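Local atomic coordinates of PixA inclusion body protein (Burkholderia cenocepacia, PDB entry 4LZK), a protein that is of unknown function but belongs to the PixA family of bacterial inclusion body proteins and has a beta-rich fold. Residues L23-T28 and M85-A90; D95-Y100 and T160-Y165; V110-T115 and V149-G154. One frame throughout, in Å; residues are numbered along the deposited sequence.

Contact 1 of 3, residues L23-T28 and M85-A90; sequences LAVIDT and MGTSLA
Leu89 lays its two methyl branches over the end of strand 19-26: CD2 meets Val25 CG1 at 3.7 Å, the two side chains crossing at about a right angle, while Leu89 CD1 rests on the CB and carboxylate carbon of Asp27, 3.6 Å from Asp27 CG. Within the sheet, Val25 and Thr87 project from one face side by side, CG2 to CG2 4.1 Å. The Thr87 torsion (chi1 -166°, OG1 anti to the backbone N) turns CG2 to Val25 and leaves OG1 to bond Asp91 of the same chain. Leu23 CD1 reaches CB of Met85, a selenomethionine, at 3.9 Å, while the Met85 side chain leads away onto Phe143 and Ala145. The backbones pair in parallel: Ala24 N donates to Met85 O at 2.8 Å, Thr87 N to Ala24 O, and Ile26 N to Thr87 O at 2.9 Å. The bond from Leu89 N to Ile26 O is weak, and a water accepts from Leu89 N and donates to Thr28 OG1, which also bonds Asp95 OD2. Asp27 OD1 bonds Tyr30 N as N-cap of helix 28-34. Val25 and Leu89 also pack on Leu56 and Gly58 of the second subunit. These are adjacent parallel strands inside a mixed sheet, the first running into a capped helix.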
loop_
_atom_site.group_PDB
_atom_site.type_symbol
_atom_site.label_atom_id
_atom_site.label_comp_id
_atom_site.label_asym_id
_atom_site.label_seq_id
_atom_site.Cartn_x
_atom_site.Cartn_y
_atom_site.Cartn_z
ATOM N N LEU C 23 1.914 18.255 -1.883
ATOM C CA LEU C 23 3.253 18.463 -1.368
ATOM C C LEU C 23 4.195 17.396 -1.880
ATOM O O LEU C 23 4.010 16.154 -1.649
ATOM C CB LEU C 23 3.265 18.572 0.175
ATOM C CG LEU C 23 4.600 19.020 0.794
ATOM C CD1 LEU C 23 4.899 20.469 0.415
ATOM C CD2 LEU C 23 4.539 18.799 2.296
ATOM N N ALA C 24 5.264 17.825 -2.523
ATOM C CA ALA C 24 6.310 16.925 -2.890
ATOM C C ALA C 24 7.408 17.043 -1.854
ATOM O O ALA C 24 7.854 18.115 -1.584
ATOM C CB ALA C 24 6.881 17.166 -4.323
ATOM N N VAL C 25 7.779 15.896 -1.290
ATOM C CA VAL C 25 8.809 15.804 -0.260
ATOM C C VAL C 25 9.993 15.014 -0.794
ATOM O O VAL C 25 9.871 13.830 -1.034
ATOM C CB VAL C 25 8.254 15.179 1.020
ATOM C CG1 VAL C 25 9.362 15.010 2.103
ATOM C CG2 VAL C 25 7.074 16.016 1.522
ATOM N N ILE C 26 11.144 15.640 -0.929
ATOM C CA ILE C 26 12.236 15.085 -1.695
ATOM C C ILE C 26 13.333 14.657 -0.744
ATOM O O ILE C 26 13.659 15.417 0.206
ATOM C CB ILE C 26 12.789 16.157 -2.668
ATOM C CG1 ILE C 26 11.691 16.475 -3.680
ATOM C CG2 ILE C 26 14.093 15.697 -3.363
ATOM C CD1 ILE C 26 11.563 17.867 -4.074
ATOM N N ASP C 27 13.827 13.436 -0.913
ATOM C CA ASP C 27 14.952 12.879 -0.109
ATOM C C ASP C 27 16.295 13.418 -0.710
ATOM O O ASP C 27 16.923 12.813 -1.590
ATOM C CB ASP C 27 14.898 11.372 -0.066
ATOM C CG ASP C 27 15.955 10.720 0.901
ATOM O OD1 ASP C 27 16.880 11.391 1.360
ATOM O OD2 ASP C 27 15.819 9.516 1.171
ATOM N N THR C 28 16.667 14.600 -0.271
ATOM C CA THR C 28 17.784 15.296 -0.832
ATOM C C THR C 28 19.082 14.551 -0.556
ATOM O O THR C 28 19.974 14.563 -1.364
ATOM C CB THR C 28 17.840 16.787 -0.396
ATOM O OG1 THR C 28 17.825 16.896 1.038
ATOM C CG2 THR C 28 16.708 17.537 -1.028
HETATM N N MSE C 85 3.597 22.317 -4.068
HETATM C CA MSE C 85 4.796 22.829 -3.372
HETATM C C MSE C 85 5.759 21.732 -3.143
HETATM O O MSE C 85 5.384 20.564 -3.173
HETATM C CB MSE C 85 4.414 23.481 -2.020
HETATM C CG MSE C 85 3.339 24.496 -2.171
HETATM SE SE MSE C 85 2.885 25.468 -0.500
HETATM C CE MSE C 85 4.589 26.389 -0.289
ATOM N N GLY C 86 7.051 22.090 -2.906
ATOM C CA GLY C 86 8.080 21.086 -2.723
ATOM C C GLY C 86 8.942 21.424 -1.518
ATOM O O GLY C 86 9.195 22.592 -1.227
ATOM N N THR C 87 9.435 20.420 -0.847
ATOM C CA THR C 87 10.298 20.657 0.266
ATOM C C THR C 87 11.129 19.429 0.547
ATOM O O THR C 87 10.881 18.361 -0.012
ATOM C CB THR C 87 9.461 21.004 1.516
ATOM O OG1 THR C 87 10.323 21.559 2.542
ATOM C CG2 THR C 87 8.663 19.766 2.086
ATOM N N SER C 88 12.099 19.523 1.458
ATOM C CA SER C 88 12.898 18.339 1.733
ATOM C C SER C 88 12.326 17.603 2.922
ATOM O O SER C 88 11.315 18.062 3.561
ATOM C CB SER C 88 14.349 18.831 1.951
ATOM O OG SER C 88 14.393 19.369 3.273
ATOM N N LEU C 89 12.975 16.516 3.283
ATOM C CA LEU C 89 12.614 15.731 4.443
ATOM C C LEU C 89 12.859 16.498 5.739
ATOM O O LEU C 89 12.232 16.191 6.764
ATOM C CB LEU C 89 13.327 14.374 4.477
ATOM C CG LEU C 89 12.717 13.299 3.554
ATOM C CD1 LEU C 89 13.715 12.168 3.275
ATOM C CD2 LEU C 89 11.417 12.787 4.263
ATOM N N ALA C 90 13.745 17.488 5.696
ATOM C CA ALA C 90 13.855 18.389 6.838
ATOM C C ALA C 90 13.243 19.718 6.552
ATOM O O ALA C 90 13.698 20.751 7.034
ATOM C CB ALA C 90 15.275 18.506 7.335
HETATM O O HOH W 1 15.946 15.721 2.648
#

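Contact 2 of 3, residues D95-Y100 and T160-Y165; sequences DAALIY and TSFALY
Strands 96-100 and 160-165 run antiparallel at 144° between the axes of these short segments, joined by five backbone hydrogen bonds: Ala96 and Tyr165 exchange two, Leu98 and Ala163 two more, and Tyr100 N reaches Ser161 O at 3.0 Å. The Leu98 and Ala163 pair is not symmetric, for Leu98 N lies in the carbonyl plane of Ala163, whereas Ala163 N approaches Leu98 O from above its plane. Tyr100 bends back across the partner strand because its CG stands between backbone N and carbonyl carbon (chi1 63°). Ser161 CB then sits over one face of the ring, 4.0 Å from the centroid of Tyr100, a CH-pi contact, and Ala163 N lies at the ring edge. On the face of Ala96, Leu98, Ala163 and Tyr165, the Leu98 and Tyr165 side chains cross at about a right angle, CD1 of Leu98 3.9 Å from CE2 of Tyr165. The face of Ala97, Ile99, Phe162 and Leu164 is buried, and there Phe162 places CD2 3.8 Å from Ala97 CB. Where strand 160-165 starts, Ile99 CG2 meets Thr160 CG2 at 3.7 Å, the side chains running obliquely. Polar ends find partners farther off, Tyr100 OH on Ala42 O and Thr160 OG1 on Trp182 NE1. Asp95 is held by both Lys32, in a salt bridge, and Thr28. Strand 172-186 pairs with the other edge of strand 154-167, while Ala97 and Phe162 pack on Ile26 of strand 19-26 and Leu164 touches Thr28 and Ile31 of helix 28-34.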
loop_
_atom_site.group_PDB
_atom_site.type_symbol
_atom_site.label_atom_id
_atom_site.label_comp_id
_atom_site.label_asym_id
_atom_site.label_seq_id
_atom_site.Cartn_x
_atom_site.Cartn_y
_atom_site.Cartn_z
ATOM N N ASP C 95 19.429 21.404 3.573
ATOM C CA ASP C 95 19.297 21.367 2.102
ATOM C C ASP C 95 17.894 21.931 1.816
ATOM O O ASP C 95 17.001 21.830 2.664
ATOM C CB ASP C 95 19.317 19.955 1.507
ATOM C CG ASP C 95 20.532 19.085 1.920
ATOM O OD1 ASP C 95 21.648 19.626 2.066
ATOM O OD2 ASP C 95 20.344 17.806 2.013
ATOM N N ALA C 96 17.706 22.581 0.678
ATOM C CA ALA C 96 16.343 23.034 0.293
ATOM C C ALA C 96 16.103 22.489 -1.120
ATOM O O ALA C 96 17.028 22.533 -1.982
ATOM C CB ALA C 96 16.284 24.502 0.264
ATOM N N ALA C 97 14.914 21.982 -1.377
ATOM C CA ALA C 97 14.545 21.591 -2.707
ATOM C C ALA C 97 13.462 22.558 -3.122
ATOM O O ALA C 97 12.410 22.613 -2.469
ATOM C CB ALA C 97 13.999 20.207 -2.715
ATOM N N LEU C 98 13.723 23.347 -4.137
ATOM C CA LEU C 98 12.810 24.422 -4.545
ATOM C C LEU C 98 12.383 24.214 -5.995
ATOM O O LEU C 98 13.173 24.295 -6.896
ATOM C CB LEU C 98 13.517 25.739 -4.405
ATOM C CG LEU C 98 13.946 26.032 -2.964
ATOM C CD1 LEU C 98 14.777 27.282 -2.990
ATOM C CD2 LEU C 98 12.757 26.257 -2.085
ATOM N N ILE C 99 11.100 23.987 -6.187
ATOM C CA ILE C 99 10.520 23.831 -7.503
ATOM C C ILE C 99 10.605 25.168 -8.298
ATOM O O ILE C 99 10.320 26.214 -7.743
ATOM C CB ILE C 99 9.047 23.417 -7.396
ATOM C CG1 ILE C 99 8.894 22.035 -6.750
ATOM C CG2 ILE C 99 8.404 23.362 -8.755
ATOM C CD1 ILE C 99 7.448 21.739 -6.421
ATOM N N TYR C 100 10.959 25.095 -9.566
ATOM C CA TYR C 100 10.954 26.285 -10.428
ATOM C C TYR C 100 10.168 26.091 -11.683
ATOM O O TYR C 100 9.830 27.035 -12.371
ATOM C CB TYR C 100 12.372 26.731 -10.780
ATOM C CG TYR C 100 13.205 25.770 -11.569
ATOM C CD1 TYR C 100 13.974 24.793 -10.922
ATOM C CD2 TYR C 100 13.293 25.851 -12.942
ATOM C CE1 TYR C 100 14.790 23.957 -11.651
ATOM C CE2 TYR C 100 14.108 25.014 -13.695
ATOM C CZ TYR C 100 14.857 24.039 -13.042
ATOM O OH TYR C 100 15.635 23.179 -13.820
ATOM N N THR C 160 8.274 17.868 -13.109
ATOM C CA THR C 160 8.475 18.991 -12.170
ATOM C C THR C 160 9.992 19.127 -11.961
ATOM O O THR C 160 10.648 18.155 -11.522
ATOM C CB THR C 160 7.791 18.725 -10.858
ATOM O OG1 THR C 160 6.341 18.590 -11.070
ATOM C CG2 THR C 160 8.094 19.838 -9.882
ATOM N N SER C 161 10.547 20.294 -12.261
ATOM C CA SER C 161 11.951 20.558 -12.120
ATOM C C SER C 161 12.204 21.425 -10.863
ATOM O O SER C 161 11.405 22.288 -10.523
ATOM C CB SER C 161 12.474 21.315 -13.319
ATOM O OG SER C 161 12.245 20.559 -14.476
ATOM N N PHE C 162 13.260 21.108 -10.136
ATOM C CA PHE C 162 13.568 21.777 -8.900
ATOM C C PHE C 162 15.052 21.977 -8.744
ATOM O O PHE C 162 15.880 21.265 -9.293
ATOM C CB PHE C 162 13.013 21.013 -7.700
ATOM C CG PHE C 162 13.709 19.695 -7.395
ATOM C CD1 PHE C 162 13.283 18.490 -7.989
ATOM C CD2 PHE C 162 14.710 19.608 -6.433
ATOM C CE1 PHE C 162 13.877 17.312 -7.679
ATOM C CE2 PHE C 162 15.310 18.391 -6.151
ATOM C CZ PHE C 162 14.884 17.259 -6.752
ATOM N N ALA C 163 15.389 23.007 -7.980
ATOM C CA ALA C 163 16.807 23.264 -7.647
ATOM C C ALA C 163 17.066 22.689 -6.289
ATOM O O ALA C 163 16.258 22.856 -5.358
ATOM C CB ALA C 163 17.092 24.760 -7.635
ATOM N N LEU C 164 18.167 21.959 -6.158
ATOM C CA LEU C 164 18.598 21.457 -4.883
ATOM C C LEU C 164 19.764 22.357 -4.359
ATOM O O LEU C 164 20.847 22.462 -4.989
ATOM C CB LEU C 164 19.010 20.016 -5.058
ATOM C CG LEU C 164 19.031 19.147 -3.845
ATOM C CD1 LEU C 164 19.320 17.741 -4.209
ATOM C CD2 LEU C 164 20.038 19.594 -2.840
ATOM N N TYR C 165 19.539 22.994 -3.221
ATOM C CA TYR C 165 20.598 23.855 -2.630
ATOM C C TYR C 165 21.138 23.172 -1.408
ATOM O O TYR C 165 20.377 22.474 -0.702
ATOM C CB TYR C 165 20.071 25.239 -2.268
ATOM C CG TYR C 165 19.765 26.081 -3.412
ATOM C CD1 TYR C 165 20.736 26.861 -4.039
ATOM C CD2 TYR C 165 18.481 26.097 -3.927
ATOM C CE1 TYR C 165 20.420 27.635 -5.129
ATOM C CE2 TYR C 165 18.164 26.857 -4.977
ATOM C CZ TYR C 165 19.138 27.599 -5.608
ATOM O OH TYR C 165 18.751 28.321 -6.697
#

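Contact 3 of 3, residues V110-T115 and V149-G154; sequences VFAPFT and VAKSAG
The Phe111 ring has Val110 CG1 over one face, 3.9 Å above the plane and offset toward the rim, and the peptide of Val149 and Ala150 approaches it obliquely. Its CE1 reaches Ala150 CB at 4.0 Å, and CD1 lies 3.6 Å from Val149 O. The ring gets there with CG anti to its carbonyl carbon (chi1 -73°), beside the backbone N. Either side of Phe111 the two loops are joined through the main chain. Val110 O takes the nearly straight Lys151 N-H at 2.8 Å and a second, weak bond from Ser152 N, while Ala112 N donates to Val149 O at 3.0 Å. One carbonyl thus gathers two successive amides as residues 151-152 lead away. The Val110 methyls lie along the backbone of 152-154: CG1 is 3.5 Å from Ser152 O, and CG2 is 3.3 Å from Gly154 O. Along the outer side Lys151 folds back, its chain bent at chi2 (81°), so that CG and CD lie against Val110 O and CE comes near Phe111 O; its ammonium ends on Gln109 OE1. Phe111 N bonds to Glu156 OE1, and Ser148 OG holds Ala112 O. The loops join where they connect strands of the two sheets, and the Phe111 ring points inward onto Leu158 of strand 154-167, Ala184 of strand 172-186 and Val82 of strand 81-88, while Val110 and Ala150 touch Ala186.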
loop_
_atom_site.group_PDB
_atom_site.type_symbol
_atom_site.label_atom_id
_atom_site.label_comp_id
_atom_site.label_asym_id
_atom_site.label_seq_id
_atom_site.Cartn_x
_atom_site.Cartn_y
_atom_site.Cartn_z
ATOM N N VAL C 110 -4.223 17.484 -19.515
ATOM C CA VAL C 110 -5.227 17.499 -18.526
ATOM C C VAL C 110 -5.181 18.809 -17.688
ATOM O O VAL C 110 -6.151 19.398 -17.439
ATOM C CB VAL C 110 -4.971 16.337 -17.565
ATOM C CG1 VAL C 110 -5.840 16.419 -16.329
ATOM C CG2 VAL C 110 -5.179 15.013 -18.319
ATOM N N PHE C 111 -4.021 19.253 -17.326
ATOM C CA PHE C 111 -3.897 20.445 -16.493
ATOM C C PHE C 111 -3.527 21.618 -17.417
ATOM O O PHE C 111 -2.729 21.484 -18.379
ATOM C CB PHE C 111 -2.816 20.286 -15.442
ATOM C CG PHE C 111 -3.222 19.347 -14.328
ATOM C CD1 PHE C 111 -4.079 19.750 -13.351
ATOM C CD2 PHE C 111 -2.796 18.047 -14.350
ATOM C CE1 PHE C 111 -4.514 18.883 -12.384
ATOM C CE2 PHE C 111 -3.216 17.146 -13.414
ATOM C CZ PHE C 111 -4.063 17.577 -12.392
ATOM N N ALA C 112 -3.987 22.800 -17.000
ATOM C CA ALA C 112 -3.554 24.037 -17.627
ATOM C C ALA C 112 -2.106 24.199 -17.301
ATOM O O ALA C 112 -1.635 23.488 -16.393
ATOM C CB ALA C 112 -4.313 25.168 -17.089
ATOM N N PRO C 113 -1.368 24.996 -18.076
ATOM C CA PRO C 113 0.009 25.313 -17.689
ATOM C C PRO C 113 -0.014 25.960 -16.254
ATOM O O PRO C 113 -0.987 26.640 -15.881
ATOM C CB PRO C 113 0.446 26.348 -18.719
ATOM C CG PRO C 113 -0.431 26.115 -19.889
ATOM C CD PRO C 113 -1.711 25.552 -19.411
ATOM N N PHE C 114 1.006 25.704 -15.476
ATOM C CA PHE C 114 1.034 26.090 -14.083
ATOM C C PHE C 114 1.468 27.515 -13.876
ATOM O O PHE C 114 2.241 28.049 -14.651
ATOM C CB PHE C 114 1.978 25.150 -13.280
ATOM C CG PHE C 114 1.339 23.806 -12.954
ATOM C CD1 PHE C 114 1.086 22.899 -13.952
ATOM C CD2 PHE C 114 0.963 23.501 -11.634
ATOM C CE1 PHE C 114 0.467 21.724 -13.639
ATOM C CE2 PHE C 114 0.407 22.305 -11.323
ATOM C CZ PHE C 114 0.157 21.401 -12.347
ATOM N N THR C 115 1.019 28.110 -12.793
ATOM C CA THR C 115 1.399 29.489 -12.500
ATOM C C THR C 115 2.079 29.509 -11.118
ATOM O O THR C 115 1.546 29.000 -10.153
ATOM C CB THR C 115 0.176 30.382 -12.476
ATOM O OG1 THR C 115 -0.532 30.294 -13.721
ATOM C CG2 THR C 115 0.560 31.801 -12.149
ATOM N N VAL C 149 -5.322 23.982 -12.870
ATOM C CA VAL C 149 -6.667 23.474 -12.762
ATOM C C VAL C 149 -6.737 22.324 -13.788
ATOM O O VAL C 149 -6.067 22.367 -14.825
ATOM C CB VAL C 149 -7.739 24.586 -13.050
ATOM C CG1 VAL C 149 -7.728 25.028 -14.533
ATOM C CG2 VAL C 149 -9.138 24.122 -12.654
ATOM N N ALA C 150 -7.482 21.287 -13.466
ATOM C CA ALA C 150 -7.749 20.233 -14.437
ATOM C C ALA C 150 -8.777 20.758 -15.435
ATOM O O ALA C 150 -9.849 21.182 -15.009
ATOM C CB ALA C 150 -8.291 18.979 -13.745
ATOM N N LYS C 151 -8.506 20.677 -16.722
ATOM C CA LYS C 151 -9.441 21.239 -17.692
ATOM C C LYS C 151 -9.794 20.305 -18.814
ATOM O O LYS C 151 -10.679 20.643 -19.610
ATOM C CB LYS C 151 -8.978 22.579 -18.295
ATOM C CG LYS C 151 -7.549 22.628 -18.697
ATOM C CD LYS C 151 -7.302 22.007 -20.016
ATOM C CE LYS C 151 -5.940 22.450 -20.590
ATOM N NZ LYS C 151 -5.825 21.706 -21.893
ATOM N N SER C 152 -9.086 19.182 -18.945
ATOM C CA SER C 152 -9.550 18.193 -19.940
ATOM C C SER C 152 -9.490 16.797 -19.341
ATOM O O SER C 152 -8.624 16.508 -18.507
ATOM C CB SER C 152 -8.745 18.281 -21.216
ATOM O OG SER C 152 -8.635 19.633 -21.713
ATOM N N ALA C 153 -10.424 15.915 -19.745
ATOM C CA ALA C 153 -10.421 14.550 -19.250
ATOM C C ALA C 153 -9.304 13.776 -19.885
ATOM O O ALA C 153 -8.919 14.076 -21.025
ATOM C CB ALA C 153 -11.774 13.869 -19.488
ATOM N N GLY C 154 -8.741 12.802 -19.152
ATOM C CA GLY C 154 -7.700 11.973 -19.667
ATOM C C GLY C 154 -6.536 11.818 -18.685
ATOM O O GLY C 154 -6.672 12.144 -17.500
#

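In the fold
Contacts 1 and 2 are largely buried, their centres 9 Å apart, and each pairs strands within one of two sheets that pack on each other; the Leu98 and Tyr165 side of contact 2 reaches the surface. Ile26 CD1 on Ala97 CB and Gly86 N beside Ile99 CD1 bring them into direct packing, and Thr28 with Asp95 adds a probable polar link. One pairs strands in parallel, the other antiparallel, with aromatic rings more prominent in the second. Contact 3, partly buried, its centre about 23 Å from the centres of the other two, joins loops: its three backbone bonds, one weak, flank Phe111. Contact 1 meets the second subunit and Ser161 of contact 2 Leu13 of the third; contact 3 meets neither.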